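Long-range contact in pollen-specific leucine-rich repeat extensin-like protein 1 (Arabidopsis thaliana, PDB 6TME), which is a leucine-rich repeat protein of the pollen cell wall that, as in related LRX proteins, probably binds RALF signalling peptides through its repeat domain: residues 236-250 with 257-271. Numbering follows the deposited sequence.
With NAG (2-acetamido-2-deoxy-beta-D-glucopyranose), chain G.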
loop_
_atom_site.group_PDB
_atom_site.type_symbol
_atom_site.label_atom_id
_atom_site.label_comp_id
_atom_site.label_asym_id
_atom_site.label_seq_id
_atom_site.Cartn_x
_atom_site.Cartn_y
_atom_site.Cartn_z
ATOM N N LEU A 236 10.319 -8.093 0.419
ATOM C CA LEU A 236 9.044 -7.803 1.064
ATOM C C LEU A 236 9.225 -7.597 2.571
ATOM O O LEU A 236 9.740 -8.485 3.261
ATOM C CB LEU A 236 8.059 -8.927 0.799
ATOM C CG LEU A 236 6.695 -8.683 1.439
ATOM C CD1 LEU A 236 6.052 -7.482 0.742
ATOM C CD2 LEU A 236 5.829 -9.900 1.282
ATOM N N ASN A 237 8.780 -6.436 3.084
ATOM C CA ASN A 237 8.765 -6.156 4.523
ATOM C C ASN A 237 7.378 -6.123 5.143
ATOM O O ASN A 237 7.234 -6.509 6.315
ATOM C CB ASN A 237 9.440 -4.814 4.832
ATOM C CG ASN A 237 10.933 -4.854 4.613
ATOM O OD1 ASN A 237 11.587 -5.880 4.838
ATOM N ND2 ASN A 237 11.484 -3.743 4.149
ATOM N N GLU A 238 6.366 -5.648 4.405
ATOM C CA GLU A 238 5.027 -5.380 4.941
ATOM C C GLU A 238 3.985 -5.729 3.892
ATOM O O GLU A 238 4.043 -5.224 2.768
ATOM C CB GLU A 238 4.873 -3.911 5.379
ATOM C CG GLU A 238 5.922 -3.452 6.382
ATOM C CD GLU A 238 5.876 -1.967 6.753
ATOM O OE1 GLU A 238 4.830 -1.294 6.558
ATOM O OE2 GLU A 238 6.922 -1.477 7.248
ATOM N N ILE A 239 3.039 -6.594 4.251
ATOM C CA ILE A 239 1.940 -6.964 3.364
ATOM C C ILE A 239 0.650 -6.953 4.173
ATOM O O ILE A 239 0.587 -7.513 5.271
ATOM C CB ILE A 239 2.172 -8.328 2.681
ATOM C CG1 ILE A 239 1.137 -8.553 1.573
ATOM C CG2 ILE A 239 2.178 -9.504 3.690
ATOM C CD1 ILE A 239 1.721 -9.200 0.330
ATOM N N VAL A 240 -0.371 -6.284 3.653
ATOM C CA VAL A 240 -1.595 -6.027 4.401
ATOM C C VAL A 240 -2.788 -6.452 3.551
ATOM O O VAL A 240 -2.987 -5.917 2.454
ATOM C CB VAL A 240 -1.702 -4.549 4.802
ATOM C CG1 VAL A 240 -2.931 -4.316 5.662
ATOM C CG2 VAL A 240 -0.426 -4.121 5.544
ATOM N N PHE A 241 -3.562 -7.424 4.059
ATOM C CA PHE A 241 -4.750 -7.976 3.417
ATOM C C PHE A 241 -6.045 -7.672 4.165
ATOM O O PHE A 241 -7.095 -8.202 3.781
ATOM C CB PHE A 241 -4.679 -9.505 3.318
ATOM C CG PHE A 241 -3.555 -10.045 2.508
ATOM C CD1 PHE A 241 -3.648 -10.121 1.122
ATOM C CD2 PHE A 241 -2.445 -10.589 3.137
ATOM C CE1 PHE A 241 -2.612 -10.664 0.375
ATOM C CE2 PHE A 241 -1.411 -11.132 2.406
ATOM C CZ PHE A 241 -1.490 -11.176 1.022
ATOM N N ILE A 242 -5.997 -6.897 5.247
ATOM C CA ILE A 242 -7.159 -6.619 6.090
ATOM C C ILE A 242 -8.446 -6.439 5.283
ATOM O O ILE A 242 -8.538 -5.559 4.418
ATOM C CB ILE A 242 -6.923 -5.364 6.953
ATOM C CG1 ILE A 242 -5.625 -5.463 7.716
ATOM C CG2 ILE A 242 -8.076 -5.159 7.941
ATOM C CD1 ILE A 242 -5.342 -4.214 8.518
ATOM N N GLY A 243 -9.462 -7.242 5.588
ATOM C CA GLY A 243 -10.803 -6.904 5.154
ATOM C C GLY A 243 -11.063 -7.165 3.686
ATOM O O GLY A 243 -11.350 -6.245 2.928
ATOM N N ASN A 244 -10.924 -8.416 3.272
ATOM C CA ASN A 244 -11.235 -8.832 1.916
ATOM C C ASN A 244 -12.116 -10.073 2.038
ATOM O O ASN A 244 -12.712 -10.357 3.085
ATOM C CB ASN A 244 -9.954 -9.072 1.106
ATOM C CG ASN A 244 -9.363 -7.787 0.561
ATOM O OD1 ASN A 244 -9.897 -7.192 -0.380
ATOM N ND2 ASN A 244 -8.256 -7.346 1.152
ATOM N N ASN A 245 -12.218 -10.825 0.951
ATOM C CA ASN A 245 -12.994 -12.050 0.962
ATOM C C ASN A 245 -12.114 -13.209 0.534
ATOM O O ASN A 245 -12.509 -14.024 -0.306
ATOM C CB ASN A 245 -14.215 -11.909 0.057
ATOM C CG ASN A 245 -15.298 -11.078 0.703
ATOM O OD1 ASN A 245 -15.711 -11.346 1.845
ATOM N ND2 ASN A 245 -15.741 -10.036 0.005
ATOM N N LEU A 246 -10.910 -13.264 1.090
ATOM C CA LEU A 246 -10.002 -14.357 0.810
ATOM C C LEU A 246 -10.340 -15.566 1.696
ATOM O O LEU A 246 -10.971 -15.449 2.753
ATOM C CB LEU A 246 -8.568 -13.903 1.037
ATOM C CG LEU A 246 -8.052 -12.706 0.223
ATOM C CD1 LEU A 246 -6.707 -12.218 0.820
ATOM C CD2 LEU A 246 -7.889 -13.048 -1.257
ATOM N N SER A 247 -9.889 -16.734 1.264
ATOM C CA SER A 247 -10.283 -17.994 1.886
ATOM C C SER A 247 -9.246 -19.043 1.524
ATOM O O SER A 247 -8.167 -18.727 1.004
ATOM C CB SER A 247 -11.685 -18.412 1.431
ATOM O OG SER A 247 -11.708 -18.546 0.013
ATOM N N GLY A 248 -9.573 -20.296 1.788
ATOM C CA GLY A 248 -8.583 -21.343 1.674
ATOM C C GLY A 248 -7.643 -21.305 2.872
ATOM O O GLY A 248 -7.810 -20.538 3.831
ATOM N N CYS A 249 -6.640 -22.167 2.804
ATOM C CA CYS A 249 -5.620 -22.240 3.834
ATOM C C CYS A 249 -4.470 -21.308 3.495
ATOM O O CYS A 249 -4.227 -21.001 2.328
ATOM C CB CYS A 249 -5.098 -23.672 3.969
ATOM S SG CYS A 249 -6.365 -24.882 4.401
ATOM N N LEU A 250 -3.758 -20.869 4.527
ATOM C CA LEU A 250 -2.520 -20.135 4.322
ATOM C C LEU A 250 -1.517 -21.035 3.616
ATOM O O LEU A 250 -1.316 -22.174 4.043
ATOM C CB LEU A 250 -1.943 -19.671 5.655
ATOM C CG LEU A 250 -2.674 -18.491 6.284
ATOM C CD1 LEU A 250 -1.942 -17.984 7.528
ATOM C CD2 LEU A 250 -2.846 -17.374 5.247
ATOM N N LEU A 257 9.136 -15.819 3.833
ATOM C CA LEU A 257 9.237 -14.352 3.852
ATOM C C LEU A 257 10.032 -13.876 5.070
ATOM O O LEU A 257 9.541 -13.170 5.949
ATOM C CB LEU A 257 7.848 -13.733 3.819
ATOM C CG LEU A 257 7.132 -14.134 2.529
ATOM C CD1 LEU A 257 5.653 -13.763 2.572
ATOM C CD2 LEU A 257 7.848 -13.492 1.354
ATOM N N ASN A 258 11.307 -14.237 5.085
ATOM C CA ASN A 258 12.113 -14.040 6.286
ATOM C C ASN A 258 12.460 -12.577 6.562
ATOM O O ASN A 258 12.975 -12.283 7.644
ATOM C CB ASN A 258 13.391 -14.878 6.201
ATOM C CG ASN A 258 14.160 -14.623 4.932
ATOM O OD1 ASN A 258 13.654 -13.981 4.016
ATOM N ND2 ASN A 258 15.390 -15.114 4.869
ATOM N N ASN A 259 12.177 -11.651 5.653
ATOM C CA ASN A 259 12.378 -10.230 5.943
ATOM C C ASN A 259 11.089 -9.495 6.293
ATOM O O ASN A 259 11.126 -8.281 6.499
ATOM C CB ASN A 259 13.073 -9.526 4.766
ATOM C CG ASN A 259 14.540 -9.937 4.631
ATOM O OD1 ASN A 259 15.251 -10.088 5.628
ATOM N ND2 ASN A 259 14.992 -10.127 3.396
ATOM N N VAL A 260 9.962 -10.199 6.392
ATOM C CA VAL A 260 8.683 -9.562 6.701
ATOM C C VAL A 260 8.658 -9.085 8.152
ATOM O O VAL A 260 9.012 -9.826 9.072
ATOM C CB VAL A 260 7.537 -10.543 6.415
ATOM C CG1 VAL A 260 6.327 -10.234 7.274
ATOM C CG2 VAL A 260 7.171 -10.492 4.933
ATOM N N THR A 261 8.222 -7.843 8.367
ATOM C CA THR A 261 7.961 -7.334 9.708
ATOM C C THR A 261 6.480 -7.203 10.036
ATOM O O THR A 261 6.125 -7.110 11.221
ATOM C CB THR A 261 8.596 -5.947 9.897
ATOM O OG1 THR A 261 8.057 -5.031 8.931
ATOM C CG2 THR A 261 10.101 -6.024 9.761
ATOM N N VAL A 262 5.623 -7.141 9.020
ATOM C CA VAL A 262 4.206 -6.880 9.191
ATOM C C VAL A 262 3.485 -7.840 8.266
ATOM O O VAL A 262 3.588 -7.717 7.039
ATOM C CB VAL A 262 3.801 -5.435 8.848
ATOM C CG1 VAL A 262 2.275 -5.327 8.920
ATOM C CG2 VAL A 262 4.464 -4.417 9.770
ATOM N N PHE A 263 2.744 -8.777 8.841
ATOM C CA PHE A 263 1.909 -9.687 8.066
ATOM C C PHE A 263 0.510 -9.656 8.673
ATOM O O PHE A 263 0.271 -10.225 9.744
ATOM C CB PHE A 263 2.481 -11.112 8.043
ATOM C CG PHE A 263 1.798 -11.995 7.031
ATOM C CD1 PHE A 263 0.583 -12.584 7.322
ATOM C CD2 PHE A 263 2.331 -12.165 5.768
ATOM C CE1 PHE A 263 -0.069 -13.351 6.378
ATOM C CE2 PHE A 263 1.678 -12.925 4.818
ATOM C CZ PHE A 263 0.484 -13.521 5.122
ATOM N N ASP A 264 -0.420 -9.011 7.989
ATOM C CA ASP A 264 -1.773 -8.830 8.504
ATOM C C ASP A 264 -2.765 -9.451 7.518
ATOM O O ASP A 264 -2.936 -8.953 6.402
ATOM C CB ASP A 264 -2.054 -7.347 8.754
ATOM C CG ASP A 264 -3.292 -7.121 9.625
ATOM O OD1 ASP A 264 -4.284 -7.873 9.467
ATOM O OD2 ASP A 264 -3.276 -6.181 10.456
ATOM N N ALA A 265 -3.402 -10.549 7.931
ATOM C CA ALA A 265 -4.363 -11.278 7.112
ATOM C C ALA A 265 -5.763 -11.218 7.704
ATOM O O ALA A 265 -6.614 -12.053 7.369
ATOM C CB ALA A 265 -3.927 -12.732 6.930
ATOM N N SER A 266 -6.036 -10.213 8.526
ATOM C CA SER A 266 -7.224 -10.262 9.357
ATOM C C SER A 266 -8.479 -9.899 8.564
ATOM O O SER A 266 -8.428 -9.254 7.503
ATOM C CB SER A 266 -7.077 -9.341 10.575
ATOM O OG SER A 266 -7.043 -7.978 10.202
ATOM N N SER A 267 -9.621 -10.342 9.102
ATOM C CA SER A 267 -10.937 -10.008 8.564
ATOM C C SER A 267 -11.091 -10.548 7.148
ATOM O O SER A 267 -11.474 -9.831 6.219
ATOM C CB SER A 267 -11.190 -8.500 8.615
ATOM O OG SER A 267 -11.202 -8.098 9.961
ATOM N N ASN A 268 -10.741 -11.822 6.985
ATOM C CA ASN A 268 -10.987 -12.529 5.742
ATOM C C ASN A 268 -11.793 -13.776 6.082
ATOM O O ASN A 268 -12.623 -13.741 6.995
ATOM C CB ASN A 268 -9.660 -12.835 5.038
ATOM C CG ASN A 268 -9.159 -11.633 4.197
ATOM O OD1 ASN A 268 -9.641 -11.397 3.099
ATOM N ND2 ASN A 268 -8.230 -10.853 4.747
ATOM N N GLY A 269 -11.557 -14.876 5.373
ATOM C CA GLY A 269 -12.291 -16.096 5.603
ATOM C C GLY A 269 -11.363 -17.284 5.490
ATOM O O GLY A 269 -11.734 -18.324 4.938
ATOM N N PHE A 270 -10.142 -17.137 5.994
ATOM C CA PHE A 270 -9.197 -18.237 5.924
ATOM C C PHE A 270 -9.619 -19.383 6.844
ATOM O O PHE A 270 -10.303 -19.189 7.851
ATOM C CB PHE A 270 -7.803 -17.755 6.281
ATOM C CG PHE A 270 -7.257 -16.741 5.327
ATOM C CD1 PHE A 270 -6.923 -17.099 4.021
ATOM C CD2 PHE A 270 -7.065 -15.427 5.731
ATOM C CE1 PHE A 270 -6.417 -16.164 3.143
ATOM C CE2 PHE A 270 -6.559 -14.488 4.853
ATOM C CZ PHE A 270 -6.233 -14.851 3.558
ATOM N N VAL A 271 -9.207 -20.588 6.470
ATOM C CA VAL A 271 -9.529 -21.809 7.184
ATOM C C VAL A 271 -8.244 -22.601 7.373
ATOM O O VAL A 271 -7.168 -22.194 6.940
ATOM C CB VAL A 271 -10.582 -22.661 6.447
ATOM C CG1 VAL A 271 -11.935 -21.957 6.422
ATOM C CG2 VAL A 271 -10.101 -22.956 5.033
HETATM C C1 NAG G . 16.334 -10.562 3.096
HETATM C C2 NAG G . 16.300 -11.349 1.793
HETATM C C3 NAG G . 17.663 -11.966 1.526
HETATM C C4 NAG G . 18.730 -10.879 1.520
HETATM C C5 NAG G . 18.661 -10.037 2.796
HETATM C C6 NAG G . 19.570 -8.831 2.746
HETATM C C7 NAG G . 14.129 -12.265 1.105
HETATM C C8 NAG G . 13.995 -11.039 0.255
HETATM N N2 NAG G . 15.261 -12.366 1.816
HETATM O O4 NAG G . 20.022 -11.465 1.406
HETATM O O5 NAG G . 17.329 -9.539 3.010
HETATM O O6 NAG G . 19.095 -7.792 3.591
HETATM O O7 NAG G . 13.253 -13.129 1.141
HETATM O O HOH W 1 10.614 -10.996 3.285
HETATM O O HOH W 2 9.641 -2.030 8.283
HETATM O O HOH W 3 -13.752 -9.016 5.381
HETATM O O HOH W 4 -4.612 -21.979 7.178
#
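Leu250 sets its CD2 methyl over the centre of one face of the Phe270 ring, a CH-pi contact 4.3 Å from CD2 to the ring centroid, while the backbone C of Leu246 lies over the opposite face, offset toward the rim. Gly248 O and Ala265 O meet the ring edge in plane. Phe241 receives Asp264 O at its edge, and its CE2 meets CZ of Phe263 obliquely; Phe217 of the preceding coil continues this row of rings, nearly parallel to Phe241. Large apolar residues suit these inward positions because each packs against apolar side chains of the adjacent coil.

The amide of Asn268 suits the turn because it donates and accepts at once. Its ND2 reaches Phe241 O at 3.0 Å, and its OD1 takes the N-H of Leu246 in a nearly straight bond (165°). Asn244 ND2 grips the same Phe241 O from the other face of the carbonyl plane, and Asn292 serves Ala265 O.

Parallel backbone bonds such as Phe241 N to Asp264 O (2.9 Å) join 238-240 to 262-264. With CG anti to N (chi1 -165°), Asp264 brings OD1 to Ser266, accepting its N at 3.1 Å in an Asx turn and its OG on the syn lone pair. Ile242 CD1 packs 3.4 Å from Asp264 OD2, which is hydrogen-bonded to an aromatic side chain of another protein's chain. Replaced by an alanine, this position would probably leave Ser266 N and OG without their acceptor, the turn free to shift and the partner's aromatic side chain without its mate.

Asn259, in the turn before strand 262-264, carries an N-linked glycan. An asparagine at one place in each coil, its amide bonded to the preceding coil's backbone, over inward leucines or substitutes such as phenylalanine, characterises the leucine-rich repeat solenoid.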